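Local structure of oxidase/hydroxylase (Streptomyces hygroscopicus subsp. hygroscopicus, 4XCB) at residues Leu142-Asp147 / Val193-Gly198; Pro168-Arg173 / Asp254-Phe259; Thr230-Trp235 / Ala248-His253. The protein probably acts as a metal- and 2-oxoglutarate-dependent dioxygenase that binds hygromycin B, an enzyme linked to oxidative cyclization in orthosomycin biosynthesis. One frame throughout, in Å; residues are numbered along the deposited sequence.

How the contacts relate
Along the chain, Leu142-Asp147 comes first, at the end of strand 139-144, followed by Pro168-Arg173 at the start of helix 170-175. Val193-Gly198 then returns to close contact 1 before contact 2 has closed, so the two loops cross. Beyond strand 220-229, Thr230-Trp235 and Ala248-His253 close the short loop of contact 3, nested inside the long loop that Asp254-Phe259 completes in contact 2. Contact 1 sets the loop that passes from one sheet to the other against the end of strand 139-144, beside 2-oxoglutarate. Contacts 2 and 3 lie on the opposite side of the chain's centre, touch each other, and bring the C-terminal part of the chain to hygromycin B.

Contact 1. Residues Leu142-Asp147 / Val193-Gly198; sequences LVYLSD and VFVRSG. With AKG (2-oxoglutaric acid), chain F.
Tyr144 and Val195 pack together beside the 2-oxoglutarate pocket of a double-stranded beta helix, the cupin-type fold of this family. Tyr144 ends strand 139-144 of one sheet, whereas Val195 lies in the loop that leaves strand 190-193 of the other sheet and leads to strand 200-204. The apolar part of the contact is a CH-pi interaction: Val195 CG2 lies over one face of the phenol ring, 3.7 Å from its centroid, and is shifted toward the rim, where CG is the nearest ring atom. Chi1 of Val195 (-69°) sets CG2 between the backbone N and the carbonyl carbon, where it meets the ring face, with CG1 farther off near CD1 and CE1; the two side chains cross at about a right angle.

The same ring reaches the co-substrate at its far end. Tyr144 OH donates to AKG O3 at 2.6 Å, the acceptor lying in the ring plane, and Leu142 CD1 touches AKG C4 at 3.9 Å. Tyr92 and Arg220 also hydrogen-bond to 2-oxoglutarate; Val195, touching the Tyr144 ring, belongs to the second shell.

Backbone pairing fixes the loop against the strand end: Gly198 N donates to Tyr144 O at 2.8 Å in an almost straight bond. Nearby, the carbonyl oxygen of Ser146 is buried without a hydrogen-bonding partner, while Ser146 OG is bonded to Leu221 N in strand 220-229.

The charged part lies at the exposed margin, where the two oxygens of Asp147 are divided between a backbone and a side-chain donor. Asp147 OD2 receives Ser197 N at 2.8 Å, nearly in line with its own C-O bond. Asp147 OD1 forms a salt bridge with Arg196 NH1 at 3.1 Å; it lies in the guanidinium plane, but the nitrogen approaches from above the carboxylate, the planes being 79° apart.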
loop_
_atom_site.group_PDB
_atom_site.type_symbol
_atom_site.label_atom_id
_atom_site.label_comp_id
_atom_site.label_asym_id
_atom_site.label_seq_id
_atom_site.Cartn_x
_atom_site.Cartn_y
_atom_site.Cartn_z
ATOM N N LEU A 142 -3.585 -26.689 5.647
ATOM C CA LEU A 142 -3.792 -27.966 4.995
ATOM C C LEU A 142 -2.943 -29.019 5.691
ATOM O O LEU A 142 -1.713 -28.937 5.694
ATOM C CB LEU A 142 -3.422 -27.897 3.506
ATOM C CG LEU A 142 -4.004 -26.776 2.650
ATOM C CD1 LEU A 142 -3.431 -26.828 1.254
ATOM C CD2 LEU A 142 -5.491 -26.889 2.561
ATOM N N VAL A 143 -3.611 -29.998 6.285
ATOM C CA VAL A 143 -2.945 -31.120 6.914
ATOM C C VAL A 143 -2.969 -32.314 5.959
ATOM O O VAL A 143 -4.008 -32.958 5.747
ATOM C CB VAL A 143 -3.622 -31.504 8.251
ATOM C CG1 VAL A 143 -2.838 -32.647 8.905
ATOM C CG2 VAL A 143 -3.740 -30.283 9.171
ATOM N N TYR A 144 -1.820 -32.617 5.369
ATOM C CA TYR A 144 -1.774 -33.712 4.415
ATOM C C TYR A 144 -1.668 -35.045 5.127
ATOM O O TYR A 144 -0.924 -35.187 6.101
ATOM C CB TYR A 144 -0.611 -33.528 3.440
ATOM C CG TYR A 144 -0.853 -32.427 2.440
ATOM C CD1 TYR A 144 -0.403 -31.132 2.686
ATOM C CD2 TYR A 144 -1.567 -32.672 1.267
ATOM C CE1 TYR A 144 -0.635 -30.113 1.775
ATOM C CE2 TYR A 144 -1.809 -31.649 0.350
ATOM C CZ TYR A 144 -1.340 -30.379 0.611
ATOM O OH TYR A 144 -1.570 -29.367 -0.302
ATOM N N LEU A 145 -2.426 -36.016 4.642
ATOM C CA LEU A 145 -2.489 -37.323 5.275
ATOM C C LEU A 145 -2.026 -38.391 4.303
ATOM O O LEU A 145 -2.288 -39.575 4.506
ATOM C CB LEU A 145 -3.912 -37.631 5.749
ATOM C CG LEU A 145 -4.529 -36.680 6.776
ATOM C CD1 LEU A 145 -5.950 -37.116 7.144
ATOM C CD2 LEU A 145 -3.644 -36.576 8.004
ATOM N N SER A 146 -1.358 -37.963 3.232
ATOM C CA SER A 146 -0.682 -38.894 2.333
ATOM C C SER A 146 0.529 -38.199 1.724
ATOM O O SER A 146 0.640 -36.978 1.780
ATOM C CB SER A 146 -1.626 -39.403 1.243
ATOM O OG SER A 146 -2.099 -38.360 0.407
ATOM N N ASP A 147 1.441 -38.988 1.166
ATOM C CA ASP A 147 2.636 -38.454 0.535
ATOM C C ASP A 147 2.324 -38.010 -0.878
ATOM O O ASP A 147 1.662 -38.727 -1.633
ATOM C CB ASP A 147 3.753 -39.491 0.493
ATOM C CG ASP A 147 4.319 -39.814 1.857
ATOM O OD1 ASP A 147 5.110 -40.778 1.935
ATOM O OD2 ASP A 147 3.996 -39.125 2.846
ATOM N N VAL A 193 4.701 -28.066 -5.308
ATOM C CA VAL A 193 5.097 -28.236 -3.915
ATOM C C VAL A 193 4.873 -29.675 -3.502
ATOM O O VAL A 193 3.772 -30.203 -3.664
ATOM C CB VAL A 193 4.290 -27.326 -2.966
ATOM C CG1 VAL A 193 4.683 -27.593 -1.517
ATOM C CG2 VAL A 193 4.494 -25.868 -3.319
ATOM N N PHE A 194 5.909 -30.315 -2.965
ATOM C CA PHE A 194 5.796 -31.709 -2.566
ATOM C C PHE A 194 5.733 -31.812 -1.056
ATOM O O PHE A 194 6.355 -31.027 -0.348
ATOM C CB PHE A 194 6.965 -32.505 -3.144
ATOM C CG PHE A 194 7.103 -32.334 -4.621
ATOM C CD1 PHE A 194 6.026 -32.594 -5.453
ATOM C CD2 PHE A 194 8.274 -31.857 -5.173
ATOM C CE1 PHE A 194 6.121 -32.420 -6.816
ATOM C CE2 PHE A 194 8.383 -31.679 -6.546
ATOM C CZ PHE A 194 7.305 -31.958 -7.368
ATOM N N VAL A 195 4.932 -32.747 -0.557
ATOM C CA VAL A 195 4.729 -32.855 0.883
ATOM C C VAL A 195 4.735 -34.299 1.347
ATOM O O VAL A 195 4.536 -35.216 0.551
ATOM C CB VAL A 195 3.383 -32.200 1.329
ATOM C CG1 VAL A 195 3.440 -30.684 1.180
ATOM C CG2 VAL A 195 2.218 -32.775 0.545
ATOM N N ARG A 196 4.946 -34.485 2.647
ATOM C CA ARG A 196 4.850 -35.798 3.275
ATOM C C ARG A 196 3.651 -35.833 4.198
ATOM O O ARG A 196 3.186 -34.781 4.648
ATOM C CB ARG A 196 6.126 -36.126 4.051
ATOM C CG ARG A 196 7.331 -36.309 3.152
ATOM C CD ARG A 196 7.257 -37.610 2.367
ATOM N NE ARG A 196 8.564 -37.928 1.799
ATOM C CZ ARG A 196 8.871 -39.062 1.173
ATOM N NH1 ARG A 196 7.962 -40.017 1.023
ATOM N NH2 ARG A 196 10.099 -39.238 0.696
ATOM N N SER A 197 3.130 -37.031 4.437
ATOM C CA SER A 197 2.038 -37.236 5.374
ATOM C C SER A 197 2.431 -36.660 6.735
ATOM O O SER A 197 3.504 -36.970 7.256
ATOM C CB SER A 197 1.702 -38.737 5.460
ATOM O OG SER A 197 0.651 -38.973 6.370
ATOM N N GLY A 198 1.586 -35.792 7.290
ATOM C CA GLY A 198 1.886 -35.160 8.565
ATOM C C GLY A 198 2.411 -33.739 8.457
ATOM O O GLY A 198 2.522 -33.023 9.465
HETATM C C1 AKG F . -8.435 -26.218 -1.656
HETATM O O1 AKG F . -8.904 -25.053 -1.849
HETATM O O2 AKG F . -9.132 -27.110 -1.085
HETATM C C2 AKG F . -7.035 -26.541 -2.102
HETATM O O5 AKG F . -6.361 -25.624 -2.536
HETATM C C3 AKG F . -6.527 -27.972 -2.043
HETATM C C4 AKG F . -5.021 -28.081 -2.022
HETATM C C5 AKG F . -4.606 -29.527 -2.247
HETATM O O3 AKG F . -3.393 -29.859 -2.129
HETATM O O4 AKG F . -5.481 -30.385 -2.547
#

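Contact 2. Residues Pro168-Arg173 / Asp254-Phe259. With HY0 (hygromycin b variant), chain G.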
loop_
_atom_site.group_PDB
_atom_site.type_symbol
_atom_site.label_atom_id
_atom_site.label_comp_id
_atom_site.label_asym_id
_atom_site.label_seq_id
_atom_site.Cartn_x
_atom_site.Cartn_y
_atom_site.Cartn_z
ATOM N N PRO A 168 -4.800 -8.897 -13.367
ATOM C CA PRO A 168 -5.538 -10.158 -13.469
ATOM C C PRO A 168 -4.906 -11.089 -14.495
ATOM O O PRO A 168 -4.280 -10.626 -15.459
ATOM C CB PRO A 168 -6.932 -9.714 -13.910
ATOM C CG PRO A 168 -6.645 -8.488 -14.736
ATOM C CD PRO A 168 -5.522 -7.789 -14.022
ATOM N N LEU A 169 -5.071 -12.386 -14.287
ATOM C CA LEU A 169 -4.443 -13.380 -15.153
ATOM C C LEU A 169 -5.470 -14.184 -15.952
ATOM O O LEU A 169 -5.296 -14.420 -17.146
ATOM C CB LEU A 169 -3.579 -14.322 -14.320
ATOM C CG LEU A 169 -2.864 -15.398 -15.143
ATOM C CD1 LEU A 169 -1.694 -14.797 -15.911
ATOM C CD2 LEU A 169 -2.407 -16.536 -14.261
ATOM N N LEU A 170 -6.555 -14.592 -15.310
ATOM C CA LEU A 170 -7.419 -15.578 -15.928
ATOM C C LEU A 170 -8.338 -15.029 -17.022
ATOM O O LEU A 170 -8.643 -15.736 -17.985
ATOM C CB LEU A 170 -8.242 -16.281 -14.851
ATOM C CG LEU A 170 -7.368 -17.133 -13.920
ATOM C CD1 LEU A 170 -8.239 -18.019 -13.011
ATOM C CD2 LEU A 170 -6.364 -17.983 -14.715
ATOM N N ARG A 171 -8.781 -13.782 -16.881
ATOM C CA ARG A 171 -9.782 -13.239 -17.799
ATOM C C ARG A 171 -9.217 -13.124 -19.221
ATOM O O ARG A 171 -9.879 -13.504 -20.182
ATOM C CB ARG A 171 -10.296 -11.878 -17.305
ATOM C CG ARG A 171 -11.503 -11.323 -18.058
ATOM C CD ARG A 171 -12.764 -12.143 -17.813
ATOM N NE ARG A 171 -13.221 -12.105 -16.421
ATOM C CZ ARG A 171 -14.148 -11.275 -15.954
ATOM N NH1 ARG A 171 -14.726 -10.397 -16.762
ATOM N NH2 ARG A 171 -14.506 -11.326 -14.675
ATOM N N GLU A 172 -7.991 -12.618 -19.343
ATOM C CA GLU A 172 -7.377 -12.430 -20.657
ATOM C C GLU A 172 -7.152 -13.770 -21.340
ATOM O O GLU A 172 -7.370 -13.897 -22.543
ATOM C CB GLU A 172 -6.057 -11.654 -20.547
ATOM C CG GLU A 172 -5.075 -12.172 -19.506
ATOM C CD GLU A 172 -3.967 -13.055 -20.073
ATOM O OE1 GLU A 172 -3.227 -13.651 -19.256
ATOM O OE2 GLU A 172 -3.827 -13.153 -21.319
ATOM N N ARG A 173 -6.733 -14.771 -20.567
ATOM C CA ARG A 173 -6.533 -16.114 -21.104
ATOM C C ARG A 173 -7.827 -16.650 -21.690
ATOM O O ARG A 173 -7.838 -17.242 -22.769
ATOM C CB ARG A 173 -6.013 -17.068 -20.026
ATOM C CG ARG A 173 -4.617 -16.751 -19.539
ATOM C CD ARG A 173 -3.991 -17.961 -18.848
ATOM N NE ARG A 173 -3.815 -19.090 -19.761
ATOM C CZ ARG A 173 -2.818 -19.203 -20.635
ATOM N NH1 ARG A 173 -1.898 -18.250 -20.733
ATOM N NH2 ARG A 173 -2.745 -20.270 -21.421
ATOM N N ASP A 254 -12.829 -14.500 -10.637
ATOM C CA ASP A 254 -12.575 -15.527 -11.668
ATOM C C ASP A 254 -11.745 -16.673 -11.122
ATOM O O ASP A 254 -10.744 -16.439 -10.467
ATOM C CB ASP A 254 -11.829 -14.952 -12.882
ATOM C CG ASP A 254 -12.652 -13.965 -13.708
ATOM O OD1 ASP A 254 -13.882 -13.910 -13.559
ATOM O OD2 ASP A 254 -12.030 -13.250 -14.540
ATOM N N VAL A 255 -12.168 -17.909 -11.395
ATOM C CA VAL A 255 -11.344 -19.092 -11.149
ATOM C C VAL A 255 -11.335 -19.916 -12.438
ATOM O O VAL A 255 -12.233 -19.763 -13.267
ATOM C CB VAL A 255 -11.861 -19.945 -9.975
ATOM C CG1 VAL A 255 -11.827 -19.136 -8.670
ATOM C CG2 VAL A 255 -13.281 -20.427 -10.245
ATOM N N GLU A 256 -10.351 -20.796 -12.604
ATOM C CA GLU A 256 -10.279 -21.562 -13.848
ATOM C C GLU A 256 -11.527 -22.393 -14.119
ATOM O O GLU A 256 -11.891 -22.585 -15.275
ATOM C CB GLU A 256 -9.058 -22.460 -13.860
ATOM C CG GLU A 256 -7.828 -21.732 -14.306
ATOM C CD GLU A 256 -6.659 -22.664 -14.566
ATOM O OE1 GLU A 256 -6.564 -23.697 -13.867
ATOM O OE2 GLU A 256 -5.843 -22.354 -15.458
ATOM N N GLU A 257 -12.193 -22.861 -13.067
ATOM C CA GLU A 257 -13.442 -23.601 -13.217
ATOM C C GLU A 257 -14.494 -22.826 -14.030
ATOM O O GLU A 257 -15.364 -23.433 -14.653
ATOM C CB GLU A 257 -14.009 -23.957 -11.836
ATOM C CG GLU A 257 -15.112 -25.000 -11.855
ATOM C CD GLU A 257 -15.705 -25.248 -10.473
ATOM O OE1 GLU A 257 -15.043 -24.919 -9.461
ATOM O OE2 GLU A 257 -16.840 -25.768 -10.398
ATOM N N ASP A 258 -14.410 -21.492 -14.030
ATOM C CA ASP A 258 -15.338 -20.660 -14.795
ATOM C C ASP A 258 -15.090 -20.736 -16.300
ATOM O O ASP A 258 -15.980 -20.415 -17.087
ATOM C CB ASP A 258 -15.237 -19.185 -14.385
ATOM C CG ASP A 258 -15.657 -18.923 -12.951
ATOM O OD1 ASP A 258 -16.701 -19.457 -12.501
ATOM O OD2 ASP A 258 -14.934 -18.146 -12.286
ATOM N N PHE A 259 -13.876 -21.127 -16.686
ATOM C CA PHE A 259 -13.399 -20.943 -18.063
ATOM C C PHE A 259 -12.929 -22.230 -18.740
ATOM O O PHE A 259 -12.918 -22.314 -19.969
ATOM C CB PHE A 259 -12.231 -19.939 -18.107
ATOM C CG PHE A 259 -12.567 -18.572 -17.565
ATOM C CD1 PHE A 259 -13.753 -17.942 -17.911
ATOM C CD2 PHE A 259 -11.694 -17.921 -16.705
ATOM C CE1 PHE A 259 -14.065 -16.678 -17.408
ATOM C CE2 PHE A 259 -12.003 -16.657 -16.198
ATOM C CZ PHE A 259 -13.189 -16.039 -16.552
HETATM C C1 HY0 G . -16.285 -20.964 -7.022
HETATM C C2 HY0 G . -17.089 -20.723 -8.280
HETATM C C3 HY0 G . -18.337 -21.593 -8.266
HETATM C C4 HY0 G . -17.955 -23.069 -8.164
HETATM C C5 HY0 G . -17.044 -23.331 -6.962
HETATM C C6 HY0 G . -15.863 -22.411 -6.923
HETATM N N7 HY0 G . -17.457 -19.360 -8.319
HETATM O O8 HY0 G . -15.125 -20.168 -7.096
HETATM N N9 HY0 G . -19.144 -23.839 -8.032
HETATM C C10 HY0 G . -19.739 -24.008 -9.355
HETATM O O11 HY0 G . -16.566 -24.655 -7.057
HETATM C C12 HY0 G . -13.102 -22.644 -4.430
HETATM C C13 HY0 G . -13.784 -22.761 -5.765
HETATM O O14 HY0 G . -13.538 -23.980 -6.422
HETATM C C15 HY0 G . -12.166 -24.150 -6.645
HETATM C C16 HY0 G . -11.550 -24.494 -5.325
HETATM C C17 HY0 G . -11.766 -23.249 -4.372
HETATM O O18 HY0 G . -15.195 -22.609 -5.643
HETATM C C19 HY0 G . -11.968 -25.289 -7.642
HETATM O O20 HY0 G . -12.395 -24.837 -8.930
HETATM O O21 HY0 G . -12.152 -25.609 -4.781
HETATM O O22 HY0 G . -11.526 -23.649 -3.088
HETATM C C23 HY0 G . -12.696 -23.291 -2.328
HETATM C C24 HY0 G . -12.915 -24.312 -1.262
HETATM C C25 HY0 G . -13.924 -23.802 -0.245
HETATM C C26 HY0 G . -13.528 -22.439 0.284
HETATM C C27 HY0 G . -13.398 -21.508 -0.873
HETATM O O28 HY0 G . -12.432 -22.032 -1.754
HETATM O O29 HY0 G . -13.843 -23.212 -3.277
HETATM O O30 HY0 G . -13.445 -25.526 -1.803
HETATM O O31 HY0 G . -14.040 -24.756 0.787
HETATM O O32 HY0 G . -12.296 -22.489 1.009
HETATM C C33 HY0 G . -12.927 -20.118 -0.407
HETATM C C34 HY0 G . -13.288 -19.087 -1.444
HETATM O O35 HY0 G . -14.669 -18.790 -1.423
HETATM N N36 HY0 G . -11.516 -20.138 -0.291
#
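The C-terminal loop that lines one side of the hygromycin B pocket is secured on the side turned from the ligand by helix 170-175, through an ion pair between Arg171 and Asp254. Arg171 grips the carboxylate side-on with two nitrogens. Its NE meets the syn lone pair of Asp254 OD2, at a modelled 2.5 Å that is too short to be taken at face value, and its NH2 reaches Asp254 OD1 at 2.9 Å; the two flat groups are turned 45° from each other. Bends at chi2 and chi3 (68° and 65°) fold the arginine back to this position, while its NH1 forms a second salt bridge, to Asp113. Phe259 CZ lies 3.9 Å from Arg171 NE, the ring inclined to the guanidinium.

Next to the ion pair, Leu170 CD1 lies against the Val255-Glu256 backbone, 3.5 Å from Glu256 N; CD1 and CD2 both touch Glu256 CG, and Leu170 CB faces Phe259 CE2 at 4.0 Å. In the double-stranded beta helix this loop runs along strand 102-105: Val255 packs on the metal ligand His105, and the Glu256 carboxylate is bonded to Ser181 OG and to the backbone nitrogens of Leu104 and Leu182. Replacing Arg171 by an alanine removes the whole guanidinium and would probably leave Asp254 and Asp113 without this cationic partner and the loop less firmly tied to the helix.

The loop is also braced internally, Val255 N donating to Asp258 OD2 at 2.9 Å. On the pocket side, Glu257 OE1 accepts two hydrogen bonds from the ligand, from HY0 O20 at 2.7 Å and from HY0 O11 at 2.9 Å.

Contact 3. Residues Thr230-Trp235 / Ala248-His253. With HY0 (hygromycin b variant), chain G.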
loop_
_atom_site.group_PDB
_atom_site.type_symbol
_atom_site.label_atom_id
_atom_site.label_comp_id
_atom_site.label_asym_id
_atom_site.label_seq_id
_atom_site.Cartn_x
_atom_site.Cartn_y
_atom_site.Cartn_z
ATOM N N THR A 230 -12.821 -12.649 13.633
ATOM C CA THR A 230 -14.110 -12.948 14.237
ATOM C C THR A 230 -15.292 -12.321 13.517
ATOM O O THR A 230 -16.421 -12.779 13.699
ATOM C CB THR A 230 -14.158 -12.492 15.705
ATOM O OG1 THR A 230 -13.823 -11.097 15.797
ATOM C CG2 THR A 230 -13.182 -13.299 16.525
ATOM N N PHE A 231 -15.054 -11.298 12.706
ATOM C CA PHE A 231 -16.153 -10.645 11.996
ATOM C C PHE A 231 -16.372 -11.229 10.601
ATOM O O PHE A 231 -17.245 -10.756 9.881
ATOM C CB PHE A 231 -15.923 -9.128 11.898
ATOM C CG PHE A 231 -14.568 -8.747 11.397
ATOM C CD1 PHE A 231 -13.533 -8.473 12.281
ATOM C CD2 PHE A 231 -14.321 -8.685 10.040
ATOM C CE1 PHE A 231 -12.280 -8.131 11.818
ATOM C CE2 PHE A 231 -13.061 -8.348 9.574
ATOM C CZ PHE A 231 -12.044 -8.079 10.467
ATOM N N PHE A 232 -15.576 -12.229 10.213
ATOM C CA PHE A 232 -15.862 -12.986 8.993
ATOM C C PHE A 232 -16.950 -14.015 9.268
ATOM O O PHE A 232 -16.983 -14.605 10.351
ATOM C CB PHE A 232 -14.612 -13.705 8.456
ATOM C CG PHE A 232 -13.768 -12.868 7.524
ATOM C CD1 PHE A 232 -13.689 -11.495 7.666
ATOM C CD2 PHE A 232 -13.026 -13.480 6.525
ATOM C CE1 PHE A 232 -12.897 -10.740 6.806
ATOM C CE2 PHE A 232 -12.234 -12.736 5.677
ATOM C CZ PHE A 232 -12.166 -11.378 5.812
ATOM N N THR A 233 -17.844 -14.223 8.306
ATOM C CA THR A 233 -18.829 -15.301 8.420
ATOM C C THR A 233 -18.207 -16.664 8.100
ATOM O O THR A 233 -17.204 -16.754 7.382
ATOM C CB THR A 233 -20.040 -15.095 7.484
ATOM O OG1 THR A 233 -19.605 -15.054 6.118
ATOM C CG2 THR A 233 -20.796 -13.833 7.826
ATOM N N GLU A 234 -18.807 -17.738 8.617
ATOM C CA GLU A 234 -18.320 -19.073 8.276
ATOM C C GLU A 234 -18.434 -19.254 6.768
ATOM O O GLU A 234 -19.320 -18.665 6.142
ATOM C CB GLU A 234 -19.089 -20.150 9.038
ATOM C CG GLU A 234 -18.693 -20.202 10.504
ATOM C CD GLU A 234 -19.619 -21.054 11.356
ATOM O OE1 GLU A 234 -20.610 -21.582 10.813
ATOM O OE2 GLU A 234 -19.350 -21.177 12.571
ATOM N N TRP A 235 -17.551 -20.052 6.170
ATOM C CA TRP A 235 -17.555 -20.120 4.710
ATOM C C TRP A 235 -18.833 -20.712 4.139
ATOM O O TRP A 235 -19.336 -21.745 4.594
ATOM C CB TRP A 235 -16.373 -20.917 4.153
ATOM C CG TRP A 235 -16.386 -20.833 2.671
ATOM C CD1 TRP A 235 -15.923 -19.800 1.906
ATOM C CD2 TRP A 235 -16.953 -21.783 1.756
ATOM N NE1 TRP A 235 -16.147 -20.058 0.574
ATOM C CE2 TRP A 235 -16.777 -21.266 0.456
ATOM C CE3 TRP A 235 -17.584 -23.021 1.910
ATOM C CZ2 TRP A 235 -17.206 -21.945 -0.679
ATOM C CZ3 TRP A 235 -18.003 -23.697 0.774
ATOM C CH2 TRP A 235 -17.817 -23.156 -0.496
ATOM N N ALA A 248 -25.507 -13.833 3.309
ATOM C CA ALA A 248 -24.111 -13.949 3.699
ATOM C C ALA A 248 -23.397 -14.978 2.849
ATOM O O ALA A 248 -24.003 -15.927 2.383
ATOM C CB ALA A 248 -24.007 -14.315 5.167
ATOM N N GLY A 249 -22.110 -14.765 2.646
ATOM C CA GLY A 249 -21.281 -15.744 1.984
ATOM C C GLY A 249 -20.181 -15.102 1.183
ATOM O O GLY A 249 -19.964 -13.890 1.215
ATOM N N TYR A 250 -19.493 -15.942 0.442
ATOM C CA TYR A 250 -18.306 -15.533 -0.285
ATOM C C TYR A 250 -18.565 -15.644 -1.781
ATOM O O TYR A 250 -18.934 -16.707 -2.288
ATOM C CB TYR A 250 -17.108 -16.390 0.138
ATOM C CG TYR A 250 -16.706 -16.181 1.583
ATOM C CD1 TYR A 250 -17.506 -16.649 2.626
ATOM C CD2 TYR A 250 -15.534 -15.511 1.910
ATOM C CE1 TYR A 250 -17.153 -16.450 3.947
ATOM C CE2 TYR A 250 -15.167 -15.308 3.241
ATOM C CZ TYR A 250 -15.977 -15.797 4.252
ATOM O OH TYR A 250 -15.641 -15.596 5.572
ATOM N N VAL A 251 -18.375 -14.532 -2.477
ATOM C CA VAL A 251 -18.534 -14.490 -3.927
ATOM C C VAL A 251 -17.165 -14.436 -4.575
ATOM O O VAL A 251 -16.486 -13.409 -4.534
ATOM C CB VAL A 251 -19.371 -13.271 -4.385
ATOM C CG1 VAL A 251 -19.551 -13.296 -5.903
ATOM C CG2 VAL A 251 -20.723 -13.240 -3.681
ATOM N N ASP A 252 -16.744 -15.551 -5.167
ATOM C CA ASP A 252 -15.395 -15.624 -5.706
ATOM C C ASP A 252 -15.240 -14.851 -7.010
ATOM O O ASP A 252 -16.168 -14.759 -7.816
ATOM C CB ASP A 252 -14.977 -17.079 -5.936
ATOM C CG ASP A 252 -14.834 -17.870 -4.638
ATOM O OD1 ASP A 252 -14.891 -17.274 -3.542
ATOM O OD2 ASP A 252 -14.642 -19.103 -4.719
ATOM N N HIS A 253 -14.044 -14.314 -7.199
ATOM C CA HIS A 253 -13.654 -13.711 -8.466
ATOM C C HIS A 253 -13.278 -14.836 -9.429
ATOM O O HIS A 253 -13.429 -16.000 -9.075
ATOM C CB HIS A 253 -12.510 -12.710 -8.243
ATOM C CG HIS A 253 -12.920 -11.509 -7.444
ATOM N ND1 HIS A 253 -12.428 -10.240 -7.687
ATOM C CD2 HIS A 253 -13.790 -11.381 -6.415
ATOM C CE1 HIS A 253 -12.983 -9.390 -6.845
ATOM N NE2 HIS A 253 -13.803 -10.059 -6.053
HETATM C C1 HY0 G . -16.285 -20.964 -7.022
HETATM C C2 HY0 G . -17.089 -20.723 -8.280
HETATM C C3 HY0 G . -18.337 -21.593 -8.266
HETATM C C4 HY0 G . -17.955 -23.069 -8.164
HETATM C C5 HY0 G . -17.044 -23.331 -6.962
HETATM C C6 HY0 G . -15.863 -22.411 -6.923
HETATM N N7 HY0 G . -17.457 -19.360 -8.319
HETATM O O8 HY0 G . -15.125 -20.168 -7.096
HETATM N N9 HY0 G . -19.144 -23.839 -8.032
HETATM C C10 HY0 G . -19.739 -24.008 -9.355
HETATM O O11 HY0 G . -16.566 -24.655 -7.057
HETATM C C12 HY0 G . -13.102 -22.644 -4.430
HETATM C C13 HY0 G . -13.784 -22.761 -5.765
HETATM O O14 HY0 G . -13.538 -23.980 -6.422
HETATM C C15 HY0 G . -12.166 -24.150 -6.645
HETATM C C16 HY0 G . -11.550 -24.494 -5.325
HETATM C C17 HY0 G . -11.766 -23.249 -4.372
HETATM O O18 HY0 G . -15.195 -22.609 -5.643
HETATM C C19 HY0 G . -11.968 -25.289 -7.642
HETATM O O20 HY0 G . -12.395 -24.837 -8.930
HETATM O O21 HY0 G . -12.152 -25.609 -4.781
HETATM O O22 HY0 G . -11.526 -23.649 -3.088
HETATM C C23 HY0 G . -12.696 -23.291 -2.328
HETATM C C24 HY0 G . -12.915 -24.312 -1.262
HETATM C C25 HY0 G . -13.924 -23.802 -0.245
HETATM C C26 HY0 G . -13.528 -22.439 0.284
HETATM C C27 HY0 G . -13.398 -21.508 -0.873
HETATM O O28 HY0 G . -12.432 -22.032 -1.754
HETATM O O29 HY0 G . -13.843 -23.212 -3.277
HETATM O O30 HY0 G . -13.445 -25.526 -1.803
HETATM O O31 HY0 G . -14.040 -24.756 0.787
HETATM O O32 HY0 G . -12.296 -22.489 1.009
HETATM C C33 HY0 G . -12.927 -20.118 -0.407
HETATM C C34 HY0 G . -13.288 -19.087 -1.444
HETATM O O35 HY0 G . -14.669 -18.790 -1.423
HETATM N N36 HY0 G . -11.516 -20.138 -0.291
#
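Tyr250 has its CG anti to the carbonyl carbon (chi1 -66°), which carries the ring toward Thr230-Trp235, while Trp235, with CG opposite its backbone N (chi1 -175°), swings its indole between that ring and the ligand. Trp235 CD1 comes over one face of the phenol ring, 3.6 Å from Tyr250 CD1. The aromatic pair is oblique, with the planes 33° apart.

At its other end the tyrosine is held by the backbone. Tyr250 OH donates to Thr233 O at 2.7 Å, lying in the carbonyl plane, and the acceptor in turn lies at the edge of the ring, near its plane. Phe232 CD2 is 3.5 Å from the same hydroxyl oxygen, its side chain crossing that of Tyr250 at about a right angle. The side chains of Thr233 and Tyr250 pass each other in opposite directions, bringing OG1 near CE1.

The two segments are irregular loops beyond strand 220-229 that together build one wall of the hygromycin B pocket. They also stand at a subunit boundary: Thr233 OG1 is hydrogen-bonded to Phe231 O of the third subunit, and Phe232 packs edge-to-face with Phe231 of that chain.

On the ligand side, one face of the indole is laid against the sugar, with Trp235 CE2 3.5 Å from HY0 C26. Trp235 NE1 donates to HY0 O35 at 2.8 Å, and HY0 O35 in turn donates a hydrogen bond to Asp252 OD1 at 2.6 Å. The other carboxylate oxygen, Asp252 OD2, accepts from HY0 O8, also at 2.6 Å. One ligand hydroxyl is thus read as both acceptor and donor, and each oxygen of Asp252 receives a different ligand hydroxyl. This pairing, together with the flat indole face, is consistent with recognition of the aminoglycoside by shape and hydroxyl position together.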